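Local coordinates for protein TRAS1 ORF2p (Bombyx mori, PDB 1WDU) that supplies the N-terminal endonuclease domain of a telomere-specific non-LTR retrotransposon, which probably nicks chromosomal target DNA to start insertion of the element, at residues A[18-23]-A[45-50]; A[116-121]-A[147-152]; A[155-160]-A[168-173]; A[182-187]-A[212-217]. The protein carries 1 engineered substitution. All coordinates share one frame; numbering follows the deposited sequence.

Contact 1 of 4, residues A[18-23]-A[45-50]; sequences PPYRVL and KAAIAL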
loop_
_atom_site.group_PDB
_atom_site.type_symbol
_atom_site.label_atom_id
_atom_site.label_comp_id
_atom_site.label_asym_id
_atom_site.label_seq_id
_atom_site.Cartn_x
_atom_site.Cartn_y
_atom_site.Cartn_z
ATOM N N PRO A 18 -19.194 -1.595 -10.433
ATOM C CA PRO A 18 -19.009 -2.406 -9.202
ATOM C C PRO A 18 -17.556 -2.609 -8.743
ATOM O O PRO A 18 -17.304 -3.421 -7.852
ATOM C CB PRO A 18 -19.657 -3.756 -9.480
ATOM C CG PRO A 18 -19.447 -3.869 -10.990
ATOM C CD PRO A 18 -19.731 -2.444 -11.513
ATOM N N PRO A 19 -16.586 -1.878 -9.329
ATOM C CA PRO A 19 -15.202 -2.083 -8.890
ATOM C C PRO A 19 -14.797 -1.291 -7.649
ATOM O O PRO A 19 -15.075 -0.095 -7.550
ATOM C CB PRO A 19 -14.403 -1.646 -10.107
ATOM C CG PRO A 19 -15.182 -0.453 -10.563
ATOM C CD PRO A 19 -16.627 -0.934 -10.464
ATOM N N TYR A 20 -14.144 -1.961 -6.705
ATOM C CA TYR A 20 -13.657 -1.290 -5.506
ATOM C C TYR A 20 -12.304 -0.689 -5.869
ATOM O O TYR A 20 -11.322 -1.412 -6.001
ATOM C CB TYR A 20 -13.471 -2.278 -4.359
ATOM C CG TYR A 20 -14.752 -2.678 -3.680
ATOM C CD1 TYR A 20 -15.538 -3.715 -4.179
ATOM C CD2 TYR A 20 -15.198 -1.995 -2.546
ATOM C CE1 TYR A 20 -16.742 -4.063 -3.563
ATOM C CE2 TYR A 20 -16.395 -2.330 -1.926
ATOM C CZ TYR A 20 -17.163 -3.363 -2.438
ATOM O OH TYR A 20 -18.352 -3.688 -1.829
ATOM N N ARG A 21 -12.254 0.625 -6.044
ATOM C CA ARG A 21 -11.004 1.281 -6.402
ATOM C C ARG A 21 -10.116 1.546 -5.187
ATOM O O ARG A 21 -10.589 1.986 -4.133
ATOM C CB ARG A 21 -11.285 2.597 -7.131
ATOM C CG ARG A 21 -12.086 2.437 -8.410
ATOM C CD ARG A 21 -12.128 3.736 -9.205
ATOM N NE ARG A 21 -12.798 3.571 -10.495
ATOM C CZ ARG A 21 -14.098 3.326 -10.637
ATOM N NH1 ARG A 21 -14.880 3.219 -9.568
ATOM N NH2 ARG A 21 -14.616 3.189 -11.852
ATOM N N VAL A 22 -8.825 1.275 -5.345
ATOM C CA VAL A 22 -7.863 1.482 -4.268
ATOM C C VAL A 22 -6.789 2.510 -4.632
ATOM O O VAL A 22 -6.238 2.482 -5.735
ATOM C CB VAL A 22 -7.137 0.162 -3.906
ATOM C CG1 VAL A 22 -6.129 0.412 -2.773
ATOM C CG2 VAL A 22 -8.150 -0.904 -3.505
ATOM N N LEU A 23 -6.483 3.405 -3.695
ATOM C CA LEU A 23 -5.437 4.408 -3.910
ATOM C C LEU A 23 -4.206 4.061 -3.058
ATOM O O LEU A 23 -4.343 3.655 -1.909
ATOM C CB LEU A 23 -5.940 5.806 -3.513
ATOM C CG LEU A 23 -7.227 6.343 -4.154
ATOM C CD1 LEU A 23 -7.512 7.731 -3.597
ATOM C CD2 LEU A 23 -7.087 6.392 -5.678
ATOM N N LYS A 45 -14.063 8.262 -6.518
ATOM C CA LYS A 45 -15.016 7.431 -5.794
ATOM C C LYS A 45 -14.298 6.156 -5.370
ATOM O O LYS A 45 -14.746 5.037 -5.644
ATOM C CB LYS A 45 -16.238 7.116 -6.673
ATOM C CG LYS A 45 -17.280 8.242 -6.691
ATOM C CD LYS A 45 -18.361 8.025 -7.746
ATOM C CE LYS A 45 -17.806 8.177 -9.161
ATOM N NZ LYS A 45 -18.864 8.015 -10.207
ATOM N N ALA A 46 -13.162 6.350 -4.705
ATOM C CA ALA A 46 -12.347 5.245 -4.227
ATOM C C ALA A 46 -12.936 4.660 -2.949
ATOM O O ALA A 46 -13.574 5.362 -2.169
ATOM C CB ALA A 46 -10.927 5.723 -3.978
ATOM N N ALA A 47 -12.729 3.369 -2.741
ATOM C CA ALA A 47 -13.230 2.716 -1.544
ATOM C C ALA A 47 -12.123 2.614 -0.504
ATOM O O ALA A 47 -12.385 2.687 0.694
ATOM C CB ALA A 47 -13.742 1.322 -1.882
ATOM N N ILE A 48 -10.885 2.471 -0.982
ATOM C CA ILE A 48 -9.725 2.299 -0.112
ATOM C C ILE A 48 -8.501 3.146 -0.479
ATOM O O ILE A 48 -8.272 3.493 -1.643
ATOM C CB ILE A 48 -9.250 0.818 -0.131
ATOM C CG1 ILE A 48 -10.398 -0.126 0.259
ATOM C CG2 ILE A 48 -8.046 0.640 0.801
ATOM C CD1 ILE A 48 -10.736 -0.109 1.724
ATOM N N ALA A 49 -7.708 3.462 0.535
ATOM C CA ALA A 49 -6.469 4.187 0.329
ATOM C C ALA A 49 -5.408 3.514 1.206
ATOM O O ALA A 49 -5.612 3.334 2.411
ATOM C CB ALA A 49 -6.628 5.650 0.707
ATOM N N LEU A 50 -4.308 3.091 0.584
ATOM C CA LEU A 50 -3.189 2.473 1.301
ATOM C C LEU A 50 -2.166 3.603 1.405
ATOM O O LEU A 50 -1.483 3.939 0.434
ATOM C CB LEU A 50 -2.631 1.286 0.513
ATOM C CG LEU A 50 -3.655 0.188 0.163
ATOM C CD1 LEU A 50 -2.978 -0.885 -0.671
ATOM C CD2 LEU A 50 -4.251 -0.416 1.416
HETATM O O HOH W 1 -14.647 2.130 -5.414
#
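Val22 has CG1 opposite its backbone N (chi1 180°), a setting that divides its two methyls between neighbours on the facing strand. CG1 packs 3.8 Å from Leu50 CG, while CG2 lies 3.9 Å from Ile48 CB, the Val22 and Ile48 side chains running side by side in the same direction. Leu23, with CG turned away from its own carbonyl carbon (chi1 -55°), goes to the reverse face of the sheet, where CG rests 3.8 Å from Ala46 CB. At the start of the strand, Ala47 CB meets the ring edge of Tyr20 at CD2, 3.7 Å away.

The backbones set this pairing. Arg21 O is gripped twice within its carbonyl plane, by Ala47 N at 2.9 Å and by Ile48 N at 3.2 Å, as the second chain swings into line. Regular parallel pairing follows: Leu23 N donates to Ile48 O (2.7 Å) and Leu50 N to Leu23 O (2.6 Å), with the strand segments 25° apart in direction. One water accepts from Arg21 N and donates to both Pro19 O and Lys45 O, bridging the two segments where they enter the sheet. Lys45, at positive phi, is the C-prime residue of the Schellman motif that closes the preceding helix and turns the chain into the sheet.

Leu37 of helix 31-44 covers the Leu23 and Ala49 face, and strand 237-241 flanks Val22 on its other edge. This is the parallel strand pair of a beta-alpha-beta crossover, strand 20-26, helix 31-44 and strand 48-52, in the four-layered alpha/beta sandwich of DNase I-like endonucleases.

Contact 2 of 4, residues A[116-121]-A[147-152]; sequences EITLVS and KRLIFG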
loop_
_atom_site.group_PDB
_atom_site.type_symbol
_atom_site.label_atom_id
_atom_site.label_comp_id
_atom_site.label_asym_id
_atom_site.label_seq_id
_atom_site.Cartn_x
_atom_site.Cartn_y
_atom_site.Cartn_z
ATOM N N GLU A 116 -13.419 -11.905 1.082
ATOM C CA GLU A 116 -12.839 -11.310 2.279
ATOM C C GLU A 116 -11.357 -11.144 1.964
ATOM O O GLU A 116 -10.654 -12.126 1.723
ATOM C CB GLU A 116 -13.019 -12.213 3.495
ATOM C CG GLU A 116 -12.745 -11.489 4.808
ATOM C CD GLU A 116 -13.072 -12.331 6.026
ATOM O OE1 GLU A 116 -14.105 -13.038 5.990
ATOM O OE2 GLU A 116 -12.310 -12.277 7.018
ATOM N N ILE A 117 -10.891 -9.897 1.964
ATOM C CA ILE A 117 -9.505 -9.596 1.637
ATOM C C ILE A 117 -8.711 -8.920 2.755
ATOM O O ILE A 117 -9.164 -7.947 3.359
ATOM C CB ILE A 117 -9.453 -8.704 0.368
ATOM C CG1 ILE A 117 -10.097 -9.447 -0.803
ATOM C CG2 ILE A 117 -8.015 -8.316 0.042
ATOM C CD1 ILE A 117 -10.108 -8.675 -2.092
ATOM N N THR A 118 -7.521 -9.449 3.029
ATOM C CA THR A 118 -6.645 -8.881 4.042
ATOM C C THR A 118 -5.775 -7.850 3.316
ATOM O O THR A 118 -5.061 -8.179 2.363
ATOM C CB THR A 118 -5.748 -9.965 4.672
ATOM O OG1 THR A 118 -6.571 -10.998 5.226
ATOM C CG2 THR A 118 -4.878 -9.373 5.784
ATOM N N LEU A 119 -5.854 -6.600 3.755
ATOM C CA LEU A 119 -5.098 -5.510 3.139
ATOM C C LEU A 119 -3.968 -5.039 4.027
ATOM O O LEU A 119 -4.077 -5.041 5.245
ATOM C CB LEU A 119 -6.001 -4.303 2.880
ATOM C CG LEU A 119 -7.147 -4.410 1.887
ATOM C CD1 LEU A 119 -8.055 -3.202 2.061
ATOM C CD2 LEU A 119 -6.590 -4.492 0.468
ATOM N N VAL A 120 -2.871 -4.623 3.422
ATOM C CA VAL A 120 -1.793 -4.124 4.242
ATOM C C VAL A 120 -1.100 -2.935 3.608
ATOM O O VAL A 120 -0.841 -2.917 2.408
ATOM C CB VAL A 120 -0.780 -5.260 4.599
ATOM C CG1 VAL A 120 -0.786 -6.300 3.532
ATOM C CG2 VAL A 120 0.620 -4.683 4.813
ATOM N N SER A 121 -0.861 -1.916 4.428
ATOM C CA SER A 121 -0.168 -0.720 3.988
ATOM C C SER A 121 1.128 -0.740 4.786
ATOM O O SER A 121 1.112 -0.915 6.003
ATOM C CB SER A 121 -0.975 0.547 4.304
ATOM O OG SER A 121 -0.295 1.708 3.838
ATOM N N LYS A 147 -3.861 -16.881 1.026
ATOM C CA LYS A 147 -4.780 -16.360 0.018
ATOM C C LYS A 147 -5.400 -15.029 0.433
ATOM O O LYS A 147 -5.376 -14.660 1.606
ATOM C CB LYS A 147 -5.908 -17.364 -0.242
ATOM C CG LYS A 147 -5.483 -18.651 -0.929
ATOM C CD LYS A 147 -6.686 -19.553 -1.202
ATOM C CE LYS A 147 -7.364 -20.000 0.095
ATOM N NZ LYS A 147 -8.522 -20.917 -0.142
ATOM N N ARG A 148 -5.950 -14.313 -0.543
ATOM C CA ARG A 148 -6.614 -13.044 -0.280
ATOM C C ARG A 148 -5.719 -11.993 0.384
ATOM O O ARG A 148 -6.147 -11.303 1.302
ATOM C CB ARG A 148 -7.835 -13.299 0.607
ATOM C CG ARG A 148 -8.786 -14.339 0.057
ATOM C CD ARG A 148 -9.437 -13.842 -1.213
ATOM N NE ARG A 148 -10.068 -14.927 -1.954
ATOM C CZ ARG A 148 -10.732 -14.760 -3.089
ATOM N NH1 ARG A 148 -10.852 -13.546 -3.607
ATOM N NH2 ARG A 148 -11.269 -15.802 -3.709
ATOM N N LEU A 149 -4.479 -11.877 -0.069
ATOM C CA LEU A 149 -3.576 -10.890 0.498
ATOM C C LEU A 149 -3.174 -9.843 -0.536
ATOM O O LEU A 149 -2.897 -10.179 -1.685
ATOM C CB LEU A 149 -2.305 -11.561 1.041
ATOM C CG LEU A 149 -2.393 -12.612 2.157
ATOM C CD1 LEU A 149 -0.978 -12.937 2.638
ATOM C CD2 LEU A 149 -3.226 -12.100 3.319
ATOM N N ILE A 150 -3.163 -8.577 -0.123
ATOM C CA ILE A 150 -2.740 -7.464 -0.982
ATOM C C ILE A 150 -1.885 -6.529 -0.125
ATOM O O ILE A 150 -2.321 -6.078 0.937
ATOM C CB ILE A 150 -3.922 -6.621 -1.532
ATOM C CG1 ILE A 150 -4.896 -7.493 -2.329
ATOM C CG2 ILE A 150 -3.380 -5.526 -2.448
ATOM C CD1 ILE A 150 -6.120 -6.718 -2.850
ATOM N N PHE A 151 -0.671 -6.246 -0.592
ATOM C CA PHE A 151 0.251 -5.372 0.124
ATOM C C PHE A 151 0.548 -4.177 -0.738
ATOM O O PHE A 151 0.702 -4.303 -1.948
ATOM C CB PHE A 151 1.604 -6.044 0.394
ATOM C CG PHE A 151 1.550 -7.214 1.327
ATOM C CD1 PHE A 151 1.030 -8.436 0.907
ATOM C CD2 PHE A 151 2.078 -7.111 2.617
ATOM C CE1 PHE A 151 1.044 -9.545 1.759
ATOM C CE2 PHE A 151 2.093 -8.207 3.476
ATOM C CZ PHE A 151 1.573 -9.431 3.042
ATOM N N GLY A 152 0.669 -3.021 -0.102
ATOM C CA GLY A 152 0.989 -1.814 -0.837
ATOM C C GLY A 152 1.751 -0.855 0.052
ATOM O O GLY A 152 1.384 -0.641 1.215
#
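Ile150 fits its side chain between Ile117 and Leu119. Its chain runs extended (chi2 178°), carrying CD1 to 3.8 Å from Ile117 CG2 and 4.0 Å from Leu119 CD2. On the opposite face Leu149 lies alongside Thr118, with Leu149 CD2 against Thr118 CB at 3.6 Å, and further along, Val120 neighbours the Phe151 ring, though their modelled approach is too close to be reliable. At the start of the pair, the Arg148 side chain leaves past the backbone of Glu116, Arg148 CB coming 3.3 Å from Glu116 O.

A ladder of parallel backbone bonds fixes these neighbours. Thr118 N donates to Arg148 O at 2.9 Å, Ile150 N to Thr118 O at 3.2 Å, Val120 N to Ile150 O at 2.9 Å and Gly152 N to Val120 O at 2.9 Å.

Further out, Phe151 stacks on Phe211 of the next strand and is covered by Ile137 and Val140 of helix 131-142. Ile150 points the other way, onto Phe239 and Ile241 of the second sheet, and Ser121 OG bonds to Ile51 O and Gln52 NE2 there. A parallel pair with a helix on one side and a second sheet on the other is the central beta-alpha-beta arrangement of the DNase I-like sandwich.

Contact 3 of 4, residues A[155-160]-A[168-173]; sequences ANAKST and DARGDQ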
loop_
_atom_site.group_PDB
_atom_site.type_symbol
_atom_site.label_atom_id
_atom_site.label_comp_id
_atom_site.label_asym_id
_atom_site.label_seq_id
_atom_site.Cartn_x
_atom_site.Cartn_y
_atom_site.Cartn_z
ATOM N N ALA A 155 8.729 0.626 -0.266
ATOM C CA ALA A 155 9.760 -0.295 0.188
ATOM C C ALA A 155 11.147 0.332 0.199
ATOM O O ALA A 155 12.085 -0.251 0.753
ATOM C CB ALA A 155 9.773 -1.527 -0.703
ATOM N N ASN A 156 11.277 1.518 -0.397
ATOM C CA ASN A 156 12.577 2.175 -0.490
ATOM C C ASN A 156 13.587 1.112 -0.927
ATOM O O ASN A 156 14.637 0.943 -0.312
ATOM C CB ASN A 156 13.002 2.754 0.865
ATOM C CG ASN A 156 12.405 4.119 1.130
ATOM O OD1 ASN A 156 11.615 4.295 2.061
ATOM N ND2 ASN A 156 12.780 5.095 0.315
ATOM N N ALA A 157 13.237 0.376 -1.975
ATOM C CA ALA A 157 14.082 -0.693 -2.507
ATOM C C ALA A 157 13.871 -0.715 -4.011
ATOM O O ALA A 157 12.753 -0.529 -4.497
ATOM C CB ALA A 157 13.689 -2.049 -1.898
ATOM N N LYS A 158 14.943 -0.962 -4.746
ATOM C CA LYS A 158 14.865 -0.951 -6.195
ATOM C C LYS A 158 14.951 -2.314 -6.826
ATOM O O LYS A 158 15.748 -3.152 -6.416
ATOM C CB LYS A 158 15.979 -0.065 -6.762
ATOM C CG LYS A 158 16.028 1.325 -6.153
ATOM C CD LYS A 158 17.012 2.233 -6.875
ATOM C CE LYS A 158 16.918 3.662 -6.348
ATOM N NZ LYS A 158 17.633 4.637 -7.233
ATOM N N SER A 159 14.125 -2.524 -7.841
ATOM C CA SER A 159 14.120 -3.770 -8.579
ATOM C C SER A 159 13.451 -3.586 -9.929
ATOM O O SER A 159 12.378 -2.973 -10.033
ATOM C CB SER A 159 13.393 -4.858 -7.808
ATOM O OG SER A 159 13.301 -6.019 -8.609
ATOM N N THR A 160 14.087 -4.113 -10.969
ATOM C CA THR A 160 13.524 -4.002 -12.302
ATOM C C THR A 160 12.206 -4.757 -12.369
ATOM O O THR A 160 11.422 -4.552 -13.288
ATOM C CB THR A 160 14.500 -4.537 -13.389
ATOM O OG1 THR A 160 14.866 -5.891 -13.099
ATOM C CG2 THR A 160 15.749 -3.682 -13.432
ATOM N N ASP A 168 18.746 -3.277 -6.698
ATOM C CA ASP A 168 19.718 -3.093 -5.630
ATOM C C ASP A 168 19.556 -4.236 -4.632
ATOM O O ASP A 168 18.659 -5.075 -4.788
ATOM C CB ASP A 168 19.591 -1.725 -4.936
ATOM C CG ASP A 168 18.214 -1.462 -4.368
ATOM O OD1 ASP A 168 17.495 -2.415 -4.005
ATOM O OD2 ASP A 168 17.862 -0.276 -4.265
ATOM N N ALA A 169 20.423 -4.270 -3.621
ATOM C CA ALA A 169 20.405 -5.336 -2.629
ATOM C C ALA A 169 19.099 -5.415 -1.836
ATOM O O ALA A 169 18.652 -6.505 -1.460
ATOM C CB ALA A 169 21.591 -5.182 -1.700
ATOM N N ARG A 170 18.482 -4.266 -1.578
ATOM C CA ARG A 170 17.210 -4.250 -0.857
ATOM C C ARG A 170 16.115 -4.877 -1.739
ATOM O O ARG A 170 15.328 -5.708 -1.273
ATOM C CB ARG A 170 16.847 -2.817 -0.459
ATOM C CG ARG A 170 17.601 -2.327 0.783
ATOM C CD ARG A 170 17.456 -0.815 1.000
ATOM N NE ARG A 170 16.120 -0.384 1.425
ATOM C CZ ARG A 170 15.647 -0.447 2.667
ATOM N NH1 ARG A 170 16.386 -0.936 3.654
ATOM N NH2 ARG A 170 14.428 0.004 2.930
ATOM N N GLY A 171 16.091 -4.495 -3.018
ATOM C CA GLY A 171 15.108 -5.045 -3.939
ATOM C C GLY A 171 15.231 -6.554 -3.994
ATOM O O GLY A 171 14.221 -7.271 -3.998
ATOM N N ASP A 172 16.478 -7.033 -4.025
ATOM C CA ASP A 172 16.778 -8.463 -4.053
ATOM C C ASP A 172 16.228 -9.194 -2.821
ATOM O O ASP A 172 15.613 -10.254 -2.950
ATOM C CB ASP A 172 18.297 -8.677 -4.158
ATOM C CG ASP A 172 18.824 -8.481 -5.572
ATOM O OD1 ASP A 172 20.057 -8.541 -5.748
ATOM O OD2 ASP A 172 18.018 -8.271 -6.513
ATOM N N GLN A 173 16.446 -8.638 -1.629
ATOM C CA GLN A 173 15.926 -9.266 -0.410
ATOM C C GLN A 173 14.405 -9.320 -0.451
ATOM O O GLN A 173 13.805 -10.345 -0.112
ATOM C CB GLN A 173 16.380 -8.512 0.847
ATOM C CG GLN A 173 17.866 -8.703 1.186
ATOM C CD GLN A 173 18.184 -8.425 2.652
ATOM O OE1 GLN A 173 17.653 -9.087 3.550
ATOM N NE2 GLN A 173 19.054 -7.441 2.898
#
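Asp168 reaches Lys158 because its CG stands between its own backbone N and carbonyl carbon (chi1 57°), a crowded position that swings the carboxylate back over the start of the helix. There OD1 accepts two bonds: from Lys158 N at 3.0 Å, on the syn side but out of the carboxylate plane, and from Gly171 N at 2.7 Å. Asp168 returns a bond through its own backbone, Asp168 N donating to Lys158 O at 3.0 Å from above the carbonyl plane. The extended Lys158 side chain crosses that of Asp168 at about a right angle, its CG 3.1 Å from Asp168 OD2. Asp168 is thus the N-cap of helix 169-181, and its capping carboxylate also ties down the loop that follows strand 149-154. Asp154 at the end of that strand and Asn156 in the loop belong to the Asp-x-Asn sequence characteristic of DNase I-like nucleases; a phosphate ion, probably from the crystallisation liquor, lies about 3 Å from the Asn156 side chain between nearest atoms. Arg170 bends at chi3 (71°), bringing the guanidinium against the backbone of this loop: NE donates to Asn156 O at 2.6 Å, almost in the guanidinium plane, and NH2 to Ala155 O at 3.2 Å, tilted from it. Its NH1 bonds to Lys128 O. Nearer the helix, Arg170 CB packs on Ala157 CB, 3.6 Å apart.

Contact 4 of 4, residues A[182-187]-A[212-217]; sequences GLHILN and CTEDML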
loop_
_atom_site.group_PDB
_atom_site.type_symbol
_atom_site.label_atom_id
_atom_site.label_comp_id
_atom_site.label_asym_id
_atom_site.label_seq_id
_atom_site.Cartn_x
_atom_site.Cartn_y
_atom_site.Cartn_z
ATOM N N GLY A 182 5.155 -16.706 -2.459
ATOM C CA GLY A 182 4.262 -16.826 -3.599
ATOM C C GLY A 182 3.551 -15.510 -3.903
ATOM O O GLY A 182 2.498 -15.500 -4.539
ATOM N N LEU A 183 4.130 -14.400 -3.450
ATOM C CA LEU A 183 3.556 -13.079 -3.676
ATOM C C LEU A 183 3.937 -12.584 -5.071
ATOM O O LEU A 183 5.083 -12.729 -5.505
ATOM C CB LEU A 183 4.044 -12.104 -2.592
ATOM C CG LEU A 183 3.604 -12.500 -1.173
ATOM C CD1 LEU A 183 4.201 -11.555 -0.142
ATOM C CD2 LEU A 183 2.082 -12.479 -1.090
ATOM N N HIS A 184 2.974 -11.994 -5.769
ATOM C CA HIS A 184 3.199 -11.524 -7.127
ATOM C C HIS A 184 3.080 -10.019 -7.279
ATOM O O HIS A 184 2.144 -9.403 -6.782
ATOM C CB HIS A 184 2.219 -12.228 -8.058
ATOM C CG HIS A 184 2.291 -13.720 -7.974
ATOM N ND1 HIS A 184 3.204 -14.464 -8.691
ATOM C CD2 HIS A 184 1.606 -14.602 -7.208
ATOM C CE1 HIS A 184 3.077 -15.739 -8.369
ATOM N NE2 HIS A 184 2.117 -15.850 -7.470
ATOM N N ILE A 185 4.050 -9.443 -7.976
ATOM C CA ILE A 185 4.113 -8.013 -8.214
ATOM C C ILE A 185 2.989 -7.528 -9.112
ATOM O O ILE A 185 2.664 -8.154 -10.121
ATOM C CB ILE A 185 5.458 -7.632 -8.850
ATOM C CG1 ILE A 185 6.593 -8.004 -7.891
ATOM C CG2 ILE A 185 5.494 -6.136 -9.149
ATOM C CD1 ILE A 185 7.969 -7.928 -8.507
ATOM N N LEU A 186 2.399 -6.403 -8.727
ATOM C CA LEU A 186 1.308 -5.801 -9.478
ATOM C C LEU A 186 1.803 -4.616 -10.302
ATOM O O LEU A 186 1.189 -4.250 -11.298
ATOM C CB LEU A 186 0.198 -5.351 -8.516
ATOM C CG LEU A 186 -0.685 -6.493 -7.995
ATOM C CD1 LEU A 186 -1.503 -6.057 -6.782
ATOM C CD2 LEU A 186 -1.595 -6.956 -9.136
ATOM N N ASN A 187 2.916 -4.024 -9.888
ATOM C CA ASN A 187 3.472 -2.880 -10.603
ATOM C C ASN A 187 3.591 -3.110 -12.103
ATOM O O ASN A 187 3.649 -4.247 -12.572
ATOM C CB ASN A 187 4.850 -2.526 -10.052
ATOM C CG ASN A 187 4.775 -1.813 -8.727
ATOM O OD1 ASN A 187 4.131 -2.285 -7.786
ATOM N ND2 ASN A 187 5.442 -0.668 -8.640
ATOM N N CYS A 212 0.531 -9.173 -4.303
ATOM C CA CYS A 212 -0.556 -9.956 -3.733
ATOM C C CYS A 212 -0.378 -11.447 -3.927
ATOM O O CYS A 212 0.445 -11.890 -4.720
ATOM C CB CYS A 212 -1.866 -9.554 -4.411
ATOM S SG CYS A 212 -1.829 -9.840 -6.216
ATOM N N THR A 213 -1.180 -12.217 -3.201
ATOM C CA THR A 213 -1.163 -13.668 -3.320
ATOM C C THR A 213 -1.633 -13.992 -4.741
ATOM O O THR A 213 -2.291 -13.171 -5.380
ATOM C CB THR A 213 -2.126 -14.306 -2.314
ATOM O OG1 THR A 213 -3.371 -13.594 -2.343
ATOM C CG2 THR A 213 -1.545 -14.258 -0.913
ATOM N N GLU A 214 -1.296 -15.180 -5.232
ATOM C CA GLU A 214 -1.668 -15.597 -6.588
ATOM C C GLU A 214 -3.162 -15.452 -6.889
ATOM O O GLU A 214 -3.543 -14.911 -7.927
ATOM C CB GLU A 214 -1.225 -17.052 -6.816
ATOM C CG GLU A 214 -1.631 -17.671 -8.156
ATOM C CD GLU A 214 -0.888 -17.075 -9.340
ATOM O OE1 GLU A 214 0.362 -17.026 -9.296
ATOM O OE2 GLU A 214 -1.552 -16.663 -10.319
ATOM N N ASP A 215 -3.998 -15.929 -5.972
ATOM C CA ASP A 215 -5.449 -15.880 -6.133
ATOM C C ASP A 215 -6.026 -14.483 -6.367
ATOM O O ASP A 215 -7.137 -14.351 -6.866
ATOM C CB ASP A 215 -6.129 -16.516 -4.911
ATOM C CG ASP A 215 -6.081 -15.622 -3.671
ATOM O OD1 ASP A 215 -6.968 -14.752 -3.524
ATOM O OD2 ASP A 215 -5.157 -15.786 -2.849
ATOM N N MET A 216 -5.282 -13.440 -6.012
ATOM C CA MET A 216 -5.776 -12.079 -6.202
ATOM C C MET A 216 -5.700 -11.644 -7.651
ATOM O O MET A 216 -6.498 -10.820 -8.101
ATOM C CB MET A 216 -5.029 -11.100 -5.301
ATOM C CG MET A 216 -5.442 -11.221 -3.846
ATOM S SD MET A 216 -7.246 -11.204 -3.683
ATOM C CE MET A 216 -7.617 -9.547 -4.310
ATOM N N LEU A 217 -4.729 -12.178 -8.382
ATOM C CA LEU A 217 -4.639 -11.868 -9.801
ATOM C C LEU A 217 -5.955 -12.447 -10.318
ATOM O O LEU A 217 -6.336 -13.543 -9.911
ATOM C CB LEU A 217 -3.451 -12.596 -10.430
ATOM C CG LEU A 217 -2.060 -11.968 -10.323
ATOM C CD1 LEU A 217 -1.790 -11.504 -8.917
ATOM C CD2 LEU A 217 -1.018 -12.989 -10.755
#
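A short antiparallel pairing at the end of strand 204-212, with strand 184-185 lying along it, brings these segments together. His184 and Cys212 form a hydrogen-bonded pair: His184 N donates to Cys212 O at 2.7 Å, and Cys212 N returns a bond to His184 O at 3.0 Å. Gly182, at positive phi, has just ended helix 169-181, allowing the chain to enter this pairing almost at once.

The side chains of His184 and Cys212 share one face of the sheet but find different company. Cys212 has SG between its backbone N and carbonyl carbon (chi1 60°), directed at Leu186, whose CD1 is 3.8 Å away. The His184 ring extends instead toward the 3-10 turn at 214-216. Glu214 folds back at chi2 (70°), which places its carboxylate oxygen OE1 over one face of the imidazole, 2.8 Å from His184 NE2, with the ring and carboxylate planes 68° apart. Leu217 closes in on the stem of the histidine, its CD1 4.2 Å from His184 CB, and on the reverse side Leu183 CD2 packs 4.0 Å from Thr213 CG2.

The turn has its own bracing. Thr213 OG1 donates to Asp215 OD2 at 2.9 Å from above the carboxylate plane, while Leu149 N and Arg148 N supply further bonds to these same two oxygens, tying the turn to the start of the neighbouring strand 149-154.

Because Glu214 OE1 lies over the ring and not in line with an N-H, the angle is poor for a hydrogen bond; any attraction is probably electrostatic, and the nearby negative charge may favour a protonated imidazole.

In the fold
Contacts 1 and 2 are buried, parallel strand pairs, each from its own beta-alpha-beta unit and its own sheet; they meet face to face, with Ile48 CG2 packing on Leu119 CD1 and Leu50 CD1 on Gly152 CA, in the heart of the sandwich. Contact 4 continues the sheet of contact 2 beyond strand 149-154, along strand 204-212, and is joined to it by the salt bridge between Arg148 and Asp215. Contact 3 lies farther out, about 27 Å from contact 1 between centres, beyond the end of strand 149-154. Accordingly, apolar packing with backbone ladders rules contacts 1 and 2, whereas the partly buried contacts 3 and 4 bring in carboxylate, guanidinium and imidazole groups.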